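Local coordinates for glutamine--tRNA ligase (Saccharomyces cerevisiae, PDB 3TL4), which attaches glutamine to its cognate tRNA(Gln) at the expense of ATP, the piece described here being its appended tRNA-binding domain, at residues D81-V95 with T103-I115. Numbering follows the deposited sequence.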
loop_
_atom_site.group_PDB
_atom_site.type_symbol
_atom_site.label_atom_id
_atom_site.label_comp_id
_atom_site.label_asym_id
_atom_site.label_seq_id
_atom_site.Cartn_x
_atom_site.Cartn_y
_atom_site.Cartn_z
ATOM N N ASP A 81 11.934 2.789 -1.817
ATOM C CA ASP A 81 11.593 2.893 -0.403
ATOM C C ASP A 81 10.084 2.716 -0.183
ATOM O O ASP A 81 9.653 1.966 0.695
ATOM C CB ASP A 81 12.072 4.231 0.167
ATOM C CG ASP A 81 13.599 4.298 0.334
ATOM O OD1 ASP A 81 14.267 3.229 0.342
ATOM O OD2 ASP A 81 14.129 5.427 0.473
ATOM N N LEU A 82 9.292 3.397 -1.002
ATOM C CA LEU A 82 7.839 3.330 -0.913
ATOM C C LEU A 82 7.311 2.392 -1.989
ATOM O O LEU A 82 7.228 2.775 -3.160
ATOM C CB LEU A 82 7.241 4.723 -1.102
ATOM C CG LEU A 82 7.772 5.810 -0.164
ATOM C CD1 LEU A 82 7.175 7.150 -0.527
ATOM C CD2 LEU A 82 7.468 5.473 1.295
ATOM N N LYS A 83 6.954 1.172 -1.587
ATOM C CA LYS A 83 6.586 0.108 -2.522
ATOM C C LYS A 83 5.083 -0.068 -2.723
ATOM O O LYS A 83 4.667 -0.663 -3.712
ATOM C CB LYS A 83 7.173 -1.243 -2.078
ATOM C CG LYS A 83 8.679 -1.286 -1.928
ATOM C CD LYS A 83 9.390 -1.000 -3.249
ATOM C CE LYS A 83 9.302 -2.176 -4.215
ATOM N NZ LYS A 83 10.112 -1.971 -5.457
ATOM N N THR A 84 4.262 0.413 -1.794
ATOM C CA THR A 84 2.816 0.171 -1.899
ATOM C C THR A 84 1.999 1.462 -1.900
ATOM O O THR A 84 2.497 2.524 -1.509
ATOM C CB THR A 84 2.302 -0.766 -0.770
ATOM O OG1 THR A 84 2.500 -0.139 0.498
ATOM C CG2 THR A 84 3.055 -2.084 -0.777
ATOM N N SER A 85 0.751 1.358 -2.356
ATOM C CA SER A 85 -0.194 2.470 -2.316
ATOM C C SER A 85 -0.366 2.930 -0.890
ATOM O O SER A 85 -0.561 4.120 -0.622
ATOM C CB SER A 85 -1.560 2.038 -2.838
ATOM O OG SER A 85 -1.479 1.668 -4.194
ATOM N N LEU A 86 -0.317 1.958 0.014
ATOM C CA LEU A 86 -0.440 2.193 1.443
ATOM C C LEU A 86 0.716 3.047 1.975
ATOM O O LEU A 86 0.493 3.973 2.742
ATOM C CB LEU A 86 -0.508 0.854 2.176
ATOM C CG LEU A 86 -0.976 0.909 3.625
ATOM C CD1 LEU A 86 -2.447 1.267 3.669
ATOM C CD2 LEU A 86 -0.727 -0.417 4.323
ATOM N N GLN A 87 1.943 2.744 1.558
ATOM C CA GLN A 87 3.109 3.539 1.970
ATOM C C GLN A 87 3.069 4.922 1.351
ATOM O O GLN A 87 3.479 5.904 1.977
ATOM C CB GLN A 87 4.423 2.867 1.568
ATOM C CG GLN A 87 4.765 1.611 2.357
ATOM C CD GLN A 87 6.157 1.110 2.042
ATOM O OE1 GLN A 87 6.365 0.400 1.065
ATOM N NE2 GLN A 87 7.119 1.482 2.870
ATOM N N VAL A 88 2.585 4.999 0.118
ATOM C CA VAL A 88 2.504 6.287 -0.563
ATOM C C VAL A 88 1.453 7.182 0.091
ATOM O O VAL A 88 1.656 8.386 0.242
ATOM C CB VAL A 88 2.233 6.138 -2.064
ATOM C CG1 VAL A 88 2.099 7.510 -2.719
ATOM C CG2 VAL A 88 3.355 5.345 -2.711
ATOM N N ASP A 89 0.333 6.590 0.480
ATOM C CA ASP A 89 -0.703 7.342 1.181
ATOM C C ASP A 89 -0.177 7.864 2.528
ATOM O O ASP A 89 -0.377 9.028 2.873
ATOM C CB ASP A 89 -1.975 6.498 1.359
ATOM C CG ASP A 89 -3.087 7.255 2.085
ATOM O OD1 ASP A 89 -3.770 8.090 1.452
ATOM O OD2 ASP A 89 -3.276 7.013 3.295
ATOM N N ALA A 90 0.502 7.003 3.281
ATOM C CA ALA A 90 1.155 7.424 4.521
ATOM C C ALA A 90 2.203 8.531 4.314
ATOM O O ALA A 90 2.234 9.503 5.044
ATOM C CB ALA A 90 1.791 6.226 5.223
ATOM N N ALA A 91 3.082 8.359 3.337
ATOM C CA ALA A 91 4.108 9.354 3.073
ATOM C C ALA A 91 3.459 10.688 2.687
ATOM O O ALA A 91 3.898 11.748 3.112
ATOM C CB ALA A 91 5.044 8.868 1.981
ATOM N N PHE A 92 2.411 10.625 1.874
ATOM C CA PHE A 92 1.640 11.812 1.521
ATOM C C PHE A 92 1.028 12.485 2.751
ATOM O O PHE A 92 1.139 13.687 2.933
ATOM C CB PHE A 92 0.543 11.476 0.509
ATOM C CG PHE A 92 -0.411 12.604 0.274
ATOM C CD1 PHE A 92 -0.050 13.681 -0.521
ATOM C CD2 PHE A 92 -1.660 12.603 0.864
ATOM C CE1 PHE A 92 -0.916 14.741 -0.721
ATOM C CE2 PHE A 92 -2.536 13.650 0.655
ATOM C CZ PHE A 92 -2.159 14.722 -0.138
ATOM N N LYS A 93 0.379 11.710 3.601
ATOM C CA LYS A 93 -0.206 12.292 4.793
ATOM C C LYS A 93 0.845 12.929 5.687
ATOM O O LYS A 93 0.580 13.954 6.300
ATOM C CB LYS A 93 -1.044 11.265 5.553
ATOM C CG LYS A 93 -2.370 11.004 4.863
ATOM C CD LYS A 93 -3.027 9.705 5.300
ATOM C CE LYS A 93 -4.314 9.481 4.507
ATOM N NZ LYS A 93 -4.980 8.186 4.831
ATOM N N TYR A 94 2.036 12.336 5.744
ATOM C CA TYR A 94 3.096 12.839 6.612
ATOM C C TYR A 94 3.645 14.144 6.083
ATOM O O TYR A 94 3.842 15.096 6.833
ATOM C CB TYR A 94 4.256 11.842 6.744
ATOM C CG TYR A 94 5.335 12.344 7.690
ATOM C CD1 TYR A 94 5.213 12.152 9.055
ATOM C CD2 TYR A 94 6.453 13.040 7.223
ATOM C CE1 TYR A 94 6.177 12.611 9.943
ATOM C CE2 TYR A 94 7.431 13.514 8.116
ATOM C CZ TYR A 94 7.274 13.289 9.476
ATOM O OH TYR A 94 8.199 13.724 10.401
ATOM N N VAL A 95 3.908 14.172 4.786
ATOM C CA VAL A 95 4.514 15.328 4.158
ATOM C C VAL A 95 3.528 16.485 4.170
ATOM O O VAL A 95 3.924 17.639 4.360
ATOM C CB VAL A 95 5.044 15.000 2.742
ATOM C CG1 VAL A 95 5.545 16.255 2.048
ATOM C CG2 VAL A 95 6.175 13.981 2.840
ATOM N N THR A 103 11.285 15.737 6.434
ATOM C CA THR A 103 12.544 15.201 5.930
ATOM C C THR A 103 12.351 13.776 5.459
ATOM O O THR A 103 11.362 13.123 5.810
ATOM C CB THR A 103 13.646 15.183 6.992
ATOM O OG1 THR A 103 13.224 14.354 8.076
ATOM C CG2 THR A 103 13.950 16.605 7.495
ATOM N N LYS A 104 13.312 13.302 4.674
ATOM C CA LYS A 104 13.324 11.926 4.201
ATOM C C LYS A 104 13.139 10.952 5.361
ATOM O O LYS A 104 12.257 10.099 5.306
ATOM C CB LYS A 104 14.633 11.635 3.446
ATOM C CG LYS A 104 14.790 10.201 2.921
ATOM C CD LYS A 104 16.113 10.007 2.173
ATOM C CE LYS A 104 16.210 8.605 1.563
ATOM N NZ LYS A 104 17.559 8.271 0.995
HETATM N N MSE A 105 13.951 11.081 6.413
HETATM C CA MSE A 105 13.905 10.118 7.526
HETATM C C MSE A 105 12.586 10.161 8.265
HETATM O O MSE A 105 12.097 9.126 8.718
HETATM C CB MSE A 105 14.992 10.366 8.571
HETATM C CG MSE A 105 16.331 10.821 8.054
HETATM SE SE MSE A 105 17.466 11.240 9.575
HETATM C CE MSE A 105 17.340 9.504 10.445
ATOM N N GLY A 106 12.038 11.362 8.432
ATOM C CA GLY A 106 10.755 11.502 9.099
ATOM C C GLY A 106 9.672 10.796 8.306
ATOM O O GLY A 106 8.875 10.028 8.842
HETATM N N MSE A 107 9.651 11.053 7.009
HETATM C CA MSE A 107 8.692 10.401 6.137
HETATM C C MSE A 107 8.872 8.878 6.154
HETATM O O MSE A 107 7.929 8.143 6.396
HETATM C CB MSE A 107 8.857 10.925 4.722
HETATM C CG MSE A 107 7.775 10.461 3.780
HETATM SE SE MSE A 107 8.348 10.664 1.923
HETATM C CE MSE A 107 9.803 9.379 1.879
ATOM N N ASN A 108 10.090 8.420 5.884
ATOM C CA ASN A 108 10.421 7.002 5.931
ATOM C C ASN A 108 9.935 6.342 7.223
ATOM O O ASN A 108 9.234 5.331 7.192
ATOM C CB ASN A 108 11.935 6.814 5.806
ATOM C CG ASN A 108 12.425 6.924 4.377
ATOM O OD1 ASN A 108 11.639 7.138 3.445
ATOM N ND2 ASN A 108 13.741 6.766 4.191
ATOM N N GLU A 109 10.319 6.926 8.352
ATOM C CA GLU A 109 9.932 6.434 9.675
ATOM C C GLU A 109 8.414 6.317 9.866
ATOM O O GLU A 109 7.949 5.516 10.664
ATOM C CB GLU A 109 10.540 7.336 10.759
ATOM C CG GLU A 109 10.132 7.015 12.193
ATOM C CD GLU A 109 11.025 7.699 13.227
ATOM O OE1 GLU A 109 11.862 8.544 12.833
ATOM O OE2 GLU A 109 10.895 7.384 14.433
ATOM N N ASN A 110 7.644 7.118 9.140
ATOM C CA ASN A 110 6.193 7.093 9.278
ATOM C C ASN A 110 5.470 6.516 8.067
ATOM O O ASN A 110 4.253 6.617 7.970
ATOM C CB ASN A 110 5.656 8.484 9.599
ATOM C CG ASN A 110 6.039 8.936 10.990
ATOM O OD1 ASN A 110 5.365 8.602 11.963
ATOM N ND2 ASN A 110 7.132 9.688 11.097
ATOM N N SER A 111 6.216 5.889 7.163
ATOM C CA SER A 111 5.622 5.261 5.987
ATOM C C SER A 111 6.069 3.820 5.851
ATOM O O SER A 111 6.171 3.308 4.749
ATOM C CB SER A 111 6.004 6.025 4.722
ATOM O OG SER A 111 5.692 7.390 4.892
ATOM N N GLY A 112 6.358 3.178 6.974
ATOM C CA GLY A 112 6.701 1.768 6.981
ATOM C C GLY A 112 7.962 1.415 6.218
ATOM O O GLY A 112 8.197 0.237 5.922
ATOM N N VAL A 113 8.785 2.416 5.904
ATOM C CA VAL A 113 10.000 2.162 5.127
ATOM C C VAL A 113 10.961 1.266 5.914
ATOM O O VAL A 113 11.208 1.493 7.092
ATOM C CB VAL A 113 10.694 3.476 4.667
ATOM C CG1 VAL A 113 12.080 3.189 4.106
ATOM C CG2 VAL A 113 9.830 4.215 3.620
ATOM N N GLY A 114 11.475 0.226 5.266
ATOM C CA GLY A 114 12.417 -0.668 5.915
ATOM C C GLY A 114 11.769 -1.726 6.790
ATOM O O GLY A 114 12.441 -2.639 7.268
ATOM N N ILE A 115 10.463 -1.597 7.005
ATOM C CA ILE A 115 9.707 -2.590 7.750
ATOM C C ILE A 115 9.401 -3.784 6.859
ATOM O O ILE A 115 8.689 -3.651 5.858
ATOM C CB ILE A 115 8.370 -2.024 8.244
ATOM C CG1 ILE A 115 8.595 -0.756 9.064
ATOM C CG2 ILE A 115 7.597 -3.074 9.044
ATOM C CD1 ILE A 115 9.320 -0.997 10.361
HETATM O O HOH W 1 12.661 7.598 1.062
HETATM O O HOH W 2 10.674 -0.054 2.223
HETATM O O HOH W 3 2.087 8.493 7.784
#
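Tyr-94 and Met-107, a selenomethionine in this crystal, bring together two consecutive helices joined by a short loop in the all-helical tRNA-binding domain of the synthetase: the segments of helix 85-98 and helix 104-109 cross at a steep angle, their N-to-C directions 132° apart, with axes 9.1 Å from each other.

Aromatic packing comes first. With CG anti to the backbone N, the Tyr-94 ring is laid against the backbone of Gly-106, whose C sits over one face, 3.5 Å from Tyr-94 CE2. Tyr-94 OH lies 3.6 Å from Gly-106 CA, where glycine has no side chain. The Asn-110 amide lies nearly parallel to the ring, 12° off, with its ND2 approaching Tyr-94 CE1 obliquely, and Asn-110 ND2 donates to Gly-106 O at 2.9 Å, which fixes the amide's rotation. A leucine in place of Tyr-94 would probably leave the Gly-106 backbone without the ring face laid on it and the Asn-110 amide without its aromatic neighbour.

Deeper in, Met-107 CG presses on Ala-91 CB at 3.6 Å and its selenium lies near Val-95 CG2. Ile-73 of helix 70-78 backs Ala-91 and Val-95 as well as Leu-82, whose CD2 meets Val-113 CG2 at 3.5 Å.

The polar contacts gather round the end of helix 104-109 and the turn after it. Gln-87 NE2 donates to Ser-111 O, 2.8 Å away and in the carbonyl plane, the bond nearly straight at 164°; Gln-87 OE1 meanwhile accepts from Lys-83 N, so both ends of the amide are held. Water bridges Asp-81 OD2 to Asn-108 OD1, while Asn-79 also binds that carboxylate oxygen. Ser-111 OG, tucked beside Ala-91 CA, donates to Met-107 O from the face of that carbonyl opposite Asn-110 N.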